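PDB 6MLY: bifunctional GH43-CE protein from Bacteroides eggerthii, which probably breaks down arabinoxylans, combining a family 43 glycosidase, with likely xylan 1,4-beta-xylosidase activity, and a carbohydrate esterase in one chain. Local coordinates for residues D269-P277 / M477-Y487; L398-G409 / V442-F450. One frame throughout, in Å; residues are numbered along the deposited sequence.

Contact 1 (D269-P277 / M477-Y487); sequences DCGAVGRIP and MQYTMPHFMGY. With EDO (1,2-ethanediol), chain F.
Ala272, Gly274 and Arg275 lie at the hairpin between strands 262-269 and 275-282 of the GH43 domain, a five-bladed beta-propeller in this family, and meet Met477, Tyr479, Phe484, Gly486 and Tyr487 in a loop of the concanavalin A-like beta-sandwich. The tightly packed part combines backbone contacts with the side chains of Ala272 and Tyr479. Tyr487 N donates a weak hydrogen bond to Ala272 O (3.3 Å), and Gly486 CA makes a C-H...O contact with Val273 O at 3.4 Å. Lacking side chains, Gly274 and Gly486 bring their CA atoms within 4.0 Å. Beside this backbone contact, Ala272 CB rests on Met477 CB (3.6 Å). Asp29 bridges the two segments, accepting Arg275 N on OD1 and Gly486 N on OD2. With CG anti to the backbone N (chi1 -175°), the Tyr479 ring lies against the hairpin, its CE1 3.9 Å from Gly274 CA, and its phenolic end reaches the aliphatic part of Arg275, whose side chain runs roughly perpendicular to it.

Toward the partly exposed Phe484 the contact becomes looser and rests on one guanidinium group. Phe484 CE2 sits 3.6 Å above the centre of one face of the Arg275 guanidinium, the two planes 29° apart. Replacing Arg275 with an alanine would probably open a gap beside Tyr479 and leave the Phe484 ring freer to turn. Arg275 is about 9 Å, side chain to side chain, from Asp143, the predicted pKa modulator of the active site, so this side of the interface probably lies near the catalytic pocket. Asp32 makes a long, weak ion pair with Arg275 NH1 and also hydrogen-bonds an ethanediol, probably from the crystallisation liquor. At the guanidinium edge, Arg275 NH1 and NH2 both donate to ethanediol O1, the NH1 bond measuring 2.8 Å.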
loop_
_atom_site.group_PDB
_atom_site.type_symbol
_atom_site.label_atom_id
_atom_site.label_comp_id
_atom_site.label_asym_id
_atom_site.label_seq_id
_atom_site.Cartn_x
_atom_site.Cartn_y
_atom_site.Cartn_z
ATOM N N ASP A 269 10.750 -9.339 -11.408
ATOM C CA ASP A 269 9.808 -8.231 -11.198
ATOM C C ASP A 269 8.695 -8.716 -10.262
ATOM O O ASP A 269 7.729 -9.324 -10.721
ATOM C CB ASP A 269 9.236 -7.721 -12.524
ATOM C CG ASP A 269 10.293 -7.201 -13.483
ATOM O OD1 ASP A 269 11.389 -6.855 -13.007
ATOM O OD2 ASP A 269 10.014 -7.154 -14.699
ATOM N N CYS A 270 8.843 -8.440 -8.958
ATOM C CA CYS A 270 7.919 -8.935 -7.917
ATOM C C CYS A 270 6.892 -7.852 -7.562
ATOM O O CYS A 270 6.513 -7.716 -6.401
ATOM C CB CYS A 270 8.685 -9.377 -6.670
ATOM S SG CYS A 270 7.929 -10.773 -5.784
ATOM N N GLY A 271 6.445 -7.090 -8.568
ATOM C CA GLY A 271 5.358 -6.115 -8.407
ATOM C C GLY A 271 5.808 -4.824 -7.736
ATOM O O GLY A 271 6.807 -4.219 -8.137
ATOM N N ALA A 272 5.055 -4.409 -6.706
ATOM C CA ALA A 272 5.141 -3.064 -6.101
ATOM C C ALA A 272 6.490 -2.869 -5.397
ATOM O O ALA A 272 7.163 -1.852 -5.608
ATOM C CB ALA A 272 3.991 -2.852 -5.147
ATOM N N VAL A 273 6.871 -3.849 -4.568
ATOM C CA VAL A 273 8.141 -3.827 -3.831
ATOM C C VAL A 273 9.283 -3.465 -4.796
ATOM O O VAL A 273 10.203 -2.733 -4.422
ATOM C CB VAL A 273 8.395 -5.162 -3.100
ATOM C CG1 VAL A 273 8.897 -6.257 -4.033
ATOM C CG2 VAL A 273 9.334 -4.988 -1.914
ATOM N N GLY A 274 9.206 -3.967 -6.035
ATOM C CA GLY A 274 10.145 -3.601 -7.102
ATOM C C GLY A 274 10.730 -4.816 -7.809
ATOM O O GLY A 274 9.999 -5.733 -8.195
ATOM N N ARG A 275 12.060 -4.795 -7.981
ATOM C CA ARG A 275 12.826 -5.797 -8.748
ATOM C C ARG A 275 13.933 -6.366 -7.845
ATOM O O ARG A 275 14.898 -5.675 -7.525
ATOM C CB ARG A 275 13.356 -5.151 -10.033
ATOM C CG ARG A 275 12.284 -4.439 -10.849
ATOM C CD ARG A 275 12.727 -4.050 -12.250
ATOM N NE ARG A 275 13.443 -2.779 -12.294
ATOM C CZ ARG A 275 14.318 -2.431 -13.236
ATOM N NH1 ARG A 275 14.588 -3.257 -14.233
ATOM N NH2 ARG A 275 14.930 -1.262 -13.173
ATOM N N ILE A 276 13.767 -7.633 -7.439
ATOM C CA ILE A 276 14.396 -8.180 -6.227
ATOM C C ILE A 276 15.453 -9.216 -6.613
ATOM O O ILE A 276 15.178 -10.123 -7.394
ATOM C CB ILE A 276 13.327 -8.749 -5.260
ATOM C CG1 ILE A 276 12.453 -9.831 -5.898
ATOM C CG2 ILE A 276 12.456 -7.642 -4.682
ATOM C CD1 ILE A 276 11.738 -10.695 -4.891
ATOM N N PRO A 277 16.705 -9.085 -6.115
ATOM C CA PRO A 277 17.762 -10.074 -6.348
ATOM C C PRO A 277 17.439 -11.551 -6.064
ATOM O O PRO A 277 16.776 -11.871 -5.064
ATOM C CB PRO A 277 18.852 -9.616 -5.372
ATOM C CG PRO A 277 18.706 -8.118 -5.358
ATOM C CD PRO A 277 17.208 -7.909 -5.385
ATOM N N MET A 477 -1.081 -0.255 -4.443
ATOM C CA MET A 477 0.205 0.010 -5.074
ATOM C C MET A 477 0.251 -0.683 -6.443
ATOM O O MET A 477 -0.134 -1.846 -6.558
ATOM C CB MET A 477 1.354 -0.517 -4.203
ATOM C CG MET A 477 1.560 0.263 -2.918
ATOM S SD MET A 477 2.503 -0.690 -1.665
ATOM C CE MET A 477 3.491 0.666 -0.972
ATOM N N GLN A 478 0.699 0.049 -7.472
ATOM C CA GLN A 478 1.005 -0.532 -8.782
ATOM C C GLN A 478 2.422 -0.110 -9.207
ATOM O O GLN A 478 2.823 1.055 -9.039
ATOM C CB GLN A 478 -0.031 -0.131 -9.838
ATOM C CG GLN A 478 0.053 -0.985 -11.104
ATOM C CD GLN A 478 -0.653 -0.411 -12.311
ATOM O OE1 GLN A 478 -1.443 0.528 -12.221
ATOM N NE2 GLN A 478 -0.367 -0.984 -13.469
ATOM N N TYR A 479 3.168 -1.075 -9.761
ATOM C CA TYR A 479 4.516 -0.860 -10.250
ATOM C C TYR A 479 4.448 -0.266 -11.663
ATOM O O TYR A 479 4.456 -0.996 -12.655
ATOM C CB TYR A 479 5.309 -2.169 -10.213
ATOM C CG TYR A 479 6.760 -2.013 -10.593
ATOM C CD1 TYR A 479 7.683 -1.520 -9.686
ATOM C CD2 TYR A 479 7.208 -2.340 -11.865
ATOM C CE1 TYR A 479 9.014 -1.363 -10.029
ATOM C CE2 TYR A 479 8.537 -2.188 -12.225
ATOM C CZ TYR A 479 9.445 -1.699 -11.302
ATOM O OH TYR A 479 10.760 -1.538 -11.636
ATOM N N THR A 480 4.377 1.068 -11.728
ATOM C CA THR A 480 4.208 1.826 -12.971
ATOM C C THR A 480 5.584 2.269 -13.483
ATOM O O THR A 480 6.562 2.264 -12.731
ATOM C CB THR A 480 3.247 3.007 -12.753
ATOM O OG1 THR A 480 3.815 3.937 -11.830
ATOM C CG2 THR A 480 1.899 2.578 -12.214
ATOM N N MET A 481 5.641 2.645 -14.768
ATOM C CA MET A 481 6.865 3.132 -15.432
ATOM C C MET A 481 6.519 4.382 -16.239
ATOM O O MET A 481 5.901 4.269 -17.296
ATOM C CB MET A 481 7.456 2.071 -16.371
ATOM N N PRO A 482 6.907 5.576 -15.757
ATOM C CA PRO A 482 7.695 5.810 -14.553
ATOM C C PRO A 482 6.908 5.476 -13.287
ATOM O O PRO A 482 5.705 5.237 -13.371
ATOM C CB PRO A 482 8.054 7.309 -14.591
ATOM C CG PRO A 482 7.177 7.893 -15.666
ATOM C CD PRO A 482 6.949 6.751 -16.628
ATOM N N HIS A 483 7.565 5.471 -12.112
ATOM C CA HIS A 483 8.944 5.896 -11.907
ATOM C C HIS A 483 9.951 4.760 -12.158
ATOM O O HIS A 483 11.157 4.966 -11.971
ATOM C CB HIS A 483 9.120 6.458 -10.482
ATOM C CG HIS A 483 8.226 7.606 -10.138
ATOM N ND1 HIS A 483 7.728 8.481 -11.089
ATOM C CD2 HIS A 483 7.766 8.052 -8.947
ATOM C CE1 HIS A 483 6.982 9.398 -10.496
ATOM N NE2 HIS A 483 6.991 9.158 -9.181
ATOM N N PHE A 484 9.474 3.568 -12.546
ATOM C CA PHE A 484 10.344 2.420 -12.914
ATOM C C PHE A 484 11.182 1.977 -11.703
ATOM O O PHE A 484 12.277 1.421 -11.856
ATOM C CB PHE A 484 11.253 2.785 -14.094
ATOM C CG PHE A 484 11.693 1.645 -14.982
ATOM C CD1 PHE A 484 12.238 1.912 -16.229
ATOM C CD2 PHE A 484 11.568 0.315 -14.595
ATOM C CE1 PHE A 484 12.658 0.886 -17.062
ATOM C CE2 PHE A 484 11.980 -0.711 -15.431
ATOM C CZ PHE A 484 12.524 -0.424 -16.662
ATOM N N MET A 485 10.641 2.214 -10.504
ATOM C CA MET A 485 11.335 1.994 -9.252
ATOM C C MET A 485 10.349 1.390 -8.249
ATOM O O MET A 485 9.135 1.484 -8.437
ATOM C CB MET A 485 11.879 3.321 -8.717
ATOM C CG MET A 485 12.811 3.180 -7.531
ATOM S SD MET A 485 13.282 4.786 -6.859
ATOM C CE MET A 485 14.245 5.433 -8.223
ATOM N N GLY A 486 10.888 0.744 -7.211
ATOM C CA GLY A 486 10.104 0.246 -6.096
ATOM C C GLY A 486 9.477 1.389 -5.321
ATOM O O GLY A 486 9.926 2.542 -5.407
ATOM N N TYR A 487 8.414 1.072 -4.581
ATOM C CA TYR A 487 7.806 2.021 -3.666
ATOM C C TYR A 487 8.794 2.274 -2.525
ATOM O O TYR A 487 9.330 1.338 -1.944
ATOM C CB TYR A 487 6.450 1.515 -3.161
ATOM C CG TYR A 487 5.295 1.857 -4.066
ATOM C CD1 TYR A 487 5.248 1.392 -5.368
ATOM C CD2 TYR A 487 4.249 2.651 -3.627
ATOM C CE1 TYR A 487 4.199 1.706 -6.214
ATOM C CE2 TYR A 487 3.186 2.970 -4.458
ATOM C CZ TYR A 487 3.161 2.498 -5.758
ATOM O OH TYR A 487 2.120 2.814 -6.581
HETATM C C1 EDO F . 16.356 -1.379 -16.679
HETATM O O1 EDO F . 16.746 -1.903 -15.404
HETATM C C2 EDO F . 16.901 0.036 -16.803
HETATM O O2 EDO F . 18.327 0.005 -16.647
#

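Contact 2 (L398-G409 / V442-F450); sequences LSLFQRKYGQVG and VYFKAECDF
The axes of segments 442-449, carrying Phe444 and Ala446, and 398-401, with its Leu398 and Leu400, approach to 7.5 Å at an angle of only 20°, while strand 442-449 runs nearly antiparallel to strand 406-409 (161°). No hydrogen bond joins the segments: they belong to opposing sheets of a beta-sandwich and meet through side chains in its core. Leu398 has CG anti to the backbone N (chi1 -176°), a turn that carries CD2 to within 3.5 Å of Ala446 CB. One step along the same face, Leu400 CD2 fits between two residues of the facing strand, 4.0 Å from Ala446 CB and 3.7 Å from Cys448 SG. The small Ala446 thus receives methyl groups from both leucines. Phe444 fills the other end of the contact. Val408 O lies over the centre of one face of its ring, Val408 CG2 touches Phe444 CD1 at 3.6 Å, and Gly409 CA meets CZ; the Val408 and Phe444 side chains lie alongside each other, pointing opposite ways. On the outer side of strand 442-449, the Glu447 carboxylate is hydrogen-bonded to Tyr460 OH and Ser515 OG, while Lys445 makes cation-pi contacts with Trp468 and Tyr460. Adjoining strands extend the core: Phe444 packs on Met385 of strand 378-386, Leu400 and Val408 on Phe459 of strand 456-462, and Leu398 and Leu400 on Leu491 and Phe489 of strand 488-491.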
loop_
_atom_site.group_PDB
_atom_site.type_symbol
_atom_site.label_atom_id
_atom_site.label_comp_id
_atom_site.label_asym_id
_atom_site.label_seq_id
_atom_site.Cartn_x
_atom_site.Cartn_y
_atom_site.Cartn_z
ATOM N N LEU A 398 4.490 11.360 5.912
ATOM C CA LEU A 398 5.119 10.122 5.442
ATOM C C LEU A 398 4.382 9.662 4.177
ATOM O O LEU A 398 3.165 9.835 4.082
ATOM C CB LEU A 398 5.022 9.074 6.556
ATOM C CG LEU A 398 5.707 7.735 6.288
ATOM C CD1 LEU A 398 7.215 7.868 6.422
ATOM C CD2 LEU A 398 5.187 6.664 7.233
ATOM N N SER A 399 5.124 9.105 3.210
ATOM C CA SER A 399 4.537 8.657 1.943
ATOM C C SER A 399 5.076 7.278 1.547
ATOM O O SER A 399 6.237 6.970 1.790
ATOM C CB SER A 399 4.781 9.659 0.843
ATOM O OG SER A 399 4.504 9.092 -0.434
ATOM N N LEU A 400 4.197 6.457 0.961
ATOM C CA LEU A 400 4.587 5.362 0.092
ATOM C C LEU A 400 4.609 5.926 -1.329
ATOM O O LEU A 400 3.563 6.296 -1.862
ATOM C CB LEU A 400 3.599 4.198 0.231
ATOM C CG LEU A 400 3.479 3.615 1.638
ATOM C CD1 LEU A 400 2.388 2.558 1.710
ATOM C CD2 LEU A 400 4.801 3.039 2.113
ATOM N N PHE A 401 5.816 6.009 -1.908
ATOM C CA PHE A 401 6.115 6.985 -2.949
ATOM C C PHE A 401 6.416 6.307 -4.293
ATOM O O PHE A 401 7.391 5.569 -4.426
ATOM C CB PHE A 401 7.280 7.870 -2.503
ATOM C CG PHE A 401 7.665 8.936 -3.496
ATOM C CD1 PHE A 401 6.971 10.135 -3.551
ATOM C CD2 PHE A 401 8.722 8.739 -4.374
ATOM C CE1 PHE A 401 7.322 11.115 -4.466
ATOM C CE2 PHE A 401 9.076 9.721 -5.287
ATOM C CZ PHE A 401 8.378 10.906 -5.331
ATOM N N GLN A 402 5.541 6.571 -5.272
ATOM C CA GLN A 402 5.862 6.491 -6.697
ATOM C C GLN A 402 4.927 7.447 -7.461
ATOM O O GLN A 402 4.571 8.498 -6.934
ATOM C CB GLN A 402 5.811 5.048 -7.202
ATOM C CG GLN A 402 6.749 4.813 -8.381
ATOM C CD GLN A 402 6.537 3.472 -9.032
ATOM O OE1 GLN A 402 6.584 2.436 -8.377
ATOM N NE2 GLN A 402 6.313 3.481 -10.335
ATOM N N ARG A 403 4.559 7.108 -8.704
ATOM C CA ARG A 403 3.643 7.913 -9.500
ATOM C C ARG A 403 2.256 7.828 -8.864
ATOM O O ARG A 403 1.619 8.846 -8.621
ATOM C CB ARG A 403 3.591 7.420 -10.948
ATOM C CG ARG A 403 2.574 8.139 -11.822
ATOM C CD ARG A 403 2.301 7.376 -13.105
ATOM N NE ARG A 403 1.625 8.192 -14.105
ATOM C CZ ARG A 403 2.238 8.913 -15.043
ATOM N NH1 ARG A 403 3.557 8.887 -15.152
ATOM N NH2 ARG A 403 1.525 9.653 -15.873
ATOM N N LYS A 404 1.825 6.586 -8.621
ATOM C CA LYS A 404 0.628 6.264 -7.875
ATOM C C LYS A 404 0.998 6.138 -6.396
ATOM O O LYS A 404 1.178 5.033 -5.886
ATOM C CB LYS A 404 0.013 4.981 -8.436
ATOM C CG LYS A 404 -0.359 5.069 -9.909
ATOM C CD LYS A 404 -1.357 4.030 -10.354
ATOM C CE LYS A 404 -1.837 4.263 -11.769
ATOM N NZ LYS A 404 -2.713 3.161 -12.229
ATOM N N TYR A 405 1.097 7.294 -5.728
ATOM C CA TYR A 405 1.627 7.415 -4.366
ATOM C C TYR A 405 0.482 7.412 -3.353
ATOM O O TYR A 405 -0.684 7.439 -3.735
ATOM C CB TYR A 405 2.444 8.703 -4.214
ATOM C CG TYR A 405 1.718 9.968 -4.597
ATOM C CD1 TYR A 405 1.916 10.550 -5.839
ATOM C CD2 TYR A 405 0.834 10.589 -3.727
ATOM C CE1 TYR A 405 1.256 11.710 -6.207
ATOM C CE2 TYR A 405 0.168 11.752 -4.080
ATOM C CZ TYR A 405 0.380 12.317 -5.327
ATOM O OH TYR A 405 -0.262 13.462 -5.701
ATOM N N GLY A 406 0.851 7.400 -2.065
ATOM C CA GLY A 406 -0.067 7.594 -0.949
ATOM C C GLY A 406 0.588 8.394 0.162
ATOM O O GLY A 406 1.657 8.033 0.622
ATOM N N GLN A 407 -0.073 9.479 0.589
ATOM C CA GLN A 407 0.437 10.396 1.614
ATOM C C GLN A 407 -0.323 10.189 2.926
ATOM O O GLN A 407 -1.380 9.574 2.946
ATOM C CB GLN A 407 0.289 11.849 1.158
ATOM C CG GLN A 407 1.151 12.190 -0.049
ATOM C CD GLN A 407 0.892 13.580 -0.579
ATOM O OE1 GLN A 407 -0.239 13.944 -0.908
ATOM N NE2 GLN A 407 1.957 14.362 -0.688
ATOM N N VAL A 408 0.266 10.699 4.009
ATOM C CA VAL A 408 -0.398 10.909 5.291
ATOM C C VAL A 408 0.442 11.921 6.076
ATOM O O VAL A 408 1.626 11.667 6.328
ATOM C CB VAL A 408 -0.600 9.601 6.082
ATOM C CG1 VAL A 408 0.714 8.957 6.500
ATOM C CG2 VAL A 408 -1.488 9.822 7.296
ATOM N N GLY A 409 -0.162 13.064 6.430
ATOM C CA GLY A 409 0.580 14.186 7.014
ATOM C C GLY A 409 -0.315 15.292 7.548
ATOM O O GLY A 409 -1.542 15.233 7.445
ATOM N N VAL A 442 2.967 14.892 16.484
ATOM C CA VAL A 442 2.087 13.944 15.808
ATOM C C VAL A 442 2.944 12.787 15.266
ATOM O O VAL A 442 4.127 12.963 14.946
ATOM C CB VAL A 442 1.283 14.642 14.693
ATOM C CG1 VAL A 442 2.185 15.181 13.596
ATOM C CG2 VAL A 442 0.219 13.735 14.099
ATOM N N TYR A 443 2.333 11.602 15.179
ATOM C CA TYR A 443 2.992 10.382 14.734
ATOM C C TYR A 443 2.292 9.879 13.467
ATOM O O TYR A 443 1.125 10.198 13.232
ATOM C CB TYR A 443 2.972 9.338 15.855
ATOM C CG TYR A 443 3.721 9.725 17.107
ATOM C CD1 TYR A 443 3.152 10.557 18.059
ATOM C CD2 TYR A 443 5.002 9.252 17.350
ATOM C CE1 TYR A 443 3.837 10.918 19.209
ATOM C CE2 TYR A 443 5.698 9.597 18.498
ATOM C CZ TYR A 443 5.114 10.431 19.432
ATOM O OH TYR A 443 5.797 10.773 20.560
ATOM N N PHE A 444 3.027 9.116 12.647
ATOM C CA PHE A 444 2.494 8.482 11.434
ATOM C C PHE A 444 3.141 7.107 11.233
ATOM O O PHE A 444 4.262 6.865 11.677
ATOM C CB PHE A 444 2.725 9.347 10.193
ATOM C CG PHE A 444 2.001 10.670 10.202
ATOM C CD1 PHE A 444 0.626 10.731 10.037
ATOM C CD2 PHE A 444 2.693 11.856 10.376
ATOM C CE1 PHE A 444 -0.037 11.948 10.043
ATOM C CE2 PHE A 444 2.029 13.074 10.382
ATOM C CZ PHE A 444 0.666 13.118 10.213
ATOM N N LYS A 445 2.404 6.232 10.541
ATOM C CA LYS A 445 2.806 4.860 10.248
ATOM C C LYS A 445 2.282 4.505 8.851
ATOM O O LYS A 445 1.221 4.966 8.445
ATOM C CB LYS A 445 2.267 3.920 11.334
ATOM C CG LYS A 445 2.649 2.448 11.206
ATOM C CD LYS A 445 2.635 1.683 12.530
ATOM C CE LYS A 445 1.243 1.418 13.068
ATOM N NZ LYS A 445 1.270 0.602 14.307
ATOM N N ALA A 446 3.060 3.712 8.114
ATOM C CA ALA A 446 2.681 3.232 6.792
ATOM C C ALA A 446 3.064 1.754 6.683
ATOM O O ALA A 446 4.233 1.425 6.800
ATOM C CB ALA A 446 3.359 4.062 5.731
ATOM N N GLU A 447 2.062 0.890 6.490
ATOM C CA GLU A 447 2.247 -0.557 6.385
ATOM C C GLU A 447 2.243 -0.961 4.907
ATOM O O GLU A 447 1.659 -0.272 4.070
ATOM C CB GLU A 447 1.142 -1.310 7.128
ATOM C CG GLU A 447 1.096 -1.029 8.622
ATOM C CD GLU A 447 0.246 -2.008 9.415
ATOM O OE1 GLU A 447 -0.969 -2.095 9.129
ATOM O OE2 GLU A 447 0.809 -2.693 10.303
ATOM N N CYS A 448 2.905 -2.088 4.617
ATOM C CA CYS A 448 3.017 -2.657 3.272
ATOM C C CYS A 448 2.829 -4.177 3.338
ATOM O O CYS A 448 3.547 -4.864 4.074
ATOM C CB CYS A 448 4.383 -2.377 2.652
ATOM S SG CYS A 448 4.697 -0.628 2.274
ATOM N N ASP A 449 1.862 -4.686 2.568
ATOM C CA ASP A 449 1.673 -6.121 2.394
ATOM C C ASP A 449 1.954 -6.464 0.929
ATOM O O ASP A 449 1.138 -6.174 0.047
ATOM C CB ASP A 449 0.278 -6.592 2.828
ATOM C CG ASP A 449 0.176 -8.103 2.983
ATOM O OD1 ASP A 449 1.238 -8.746 3.077
ATOM O OD2 ASP A 449 -0.952 -8.631 3.003
ATOM N N PHE A 450 3.136 -7.046 0.695
ATOM C CA PHE A 450 3.544 -7.557 -0.606
ATOM C C PHE A 450 3.262 -9.066 -0.685
ATOM O O PHE A 450 3.296 -9.632 -1.770
ATOM C CB PHE A 450 5.019 -7.227 -0.867
ATOM C CG PHE A 450 5.356 -5.753 -0.800
ATOM C CD1 PHE A 450 4.948 -4.883 -1.803
ATOM C CD2 PHE A 450 6.073 -5.231 0.267
ATOM C CE1 PHE A 450 5.253 -3.529 -1.744
ATOM C CE2 PHE A 450 6.377 -3.877 0.324
ATOM C CZ PHE A 450 5.965 -3.029 -0.679
#

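Overall arrangement
The two contacts lie with their centres about 15 Å apart. Contact 1 joins the GH43 domain to the beta-sandwich, whereas contact 2 is part of the packing between its two sheets. Along the chain, contact 2 is nested inside contact 1: residues 269-277 come first, then 398-409 and 442-450, and finally 477-487, the loop that leads from strand 469-476 of one sheet into strand 488-491 of the other. The turn at Lys404 links them, with probable hydrogen bonds between Lys404 O and Tyr487 OH and between Lys404 NZ and Gln478 OE1. The interface loop is thus tied to the turn that joins two core strands of the sandwich, while the esterase domain follows later.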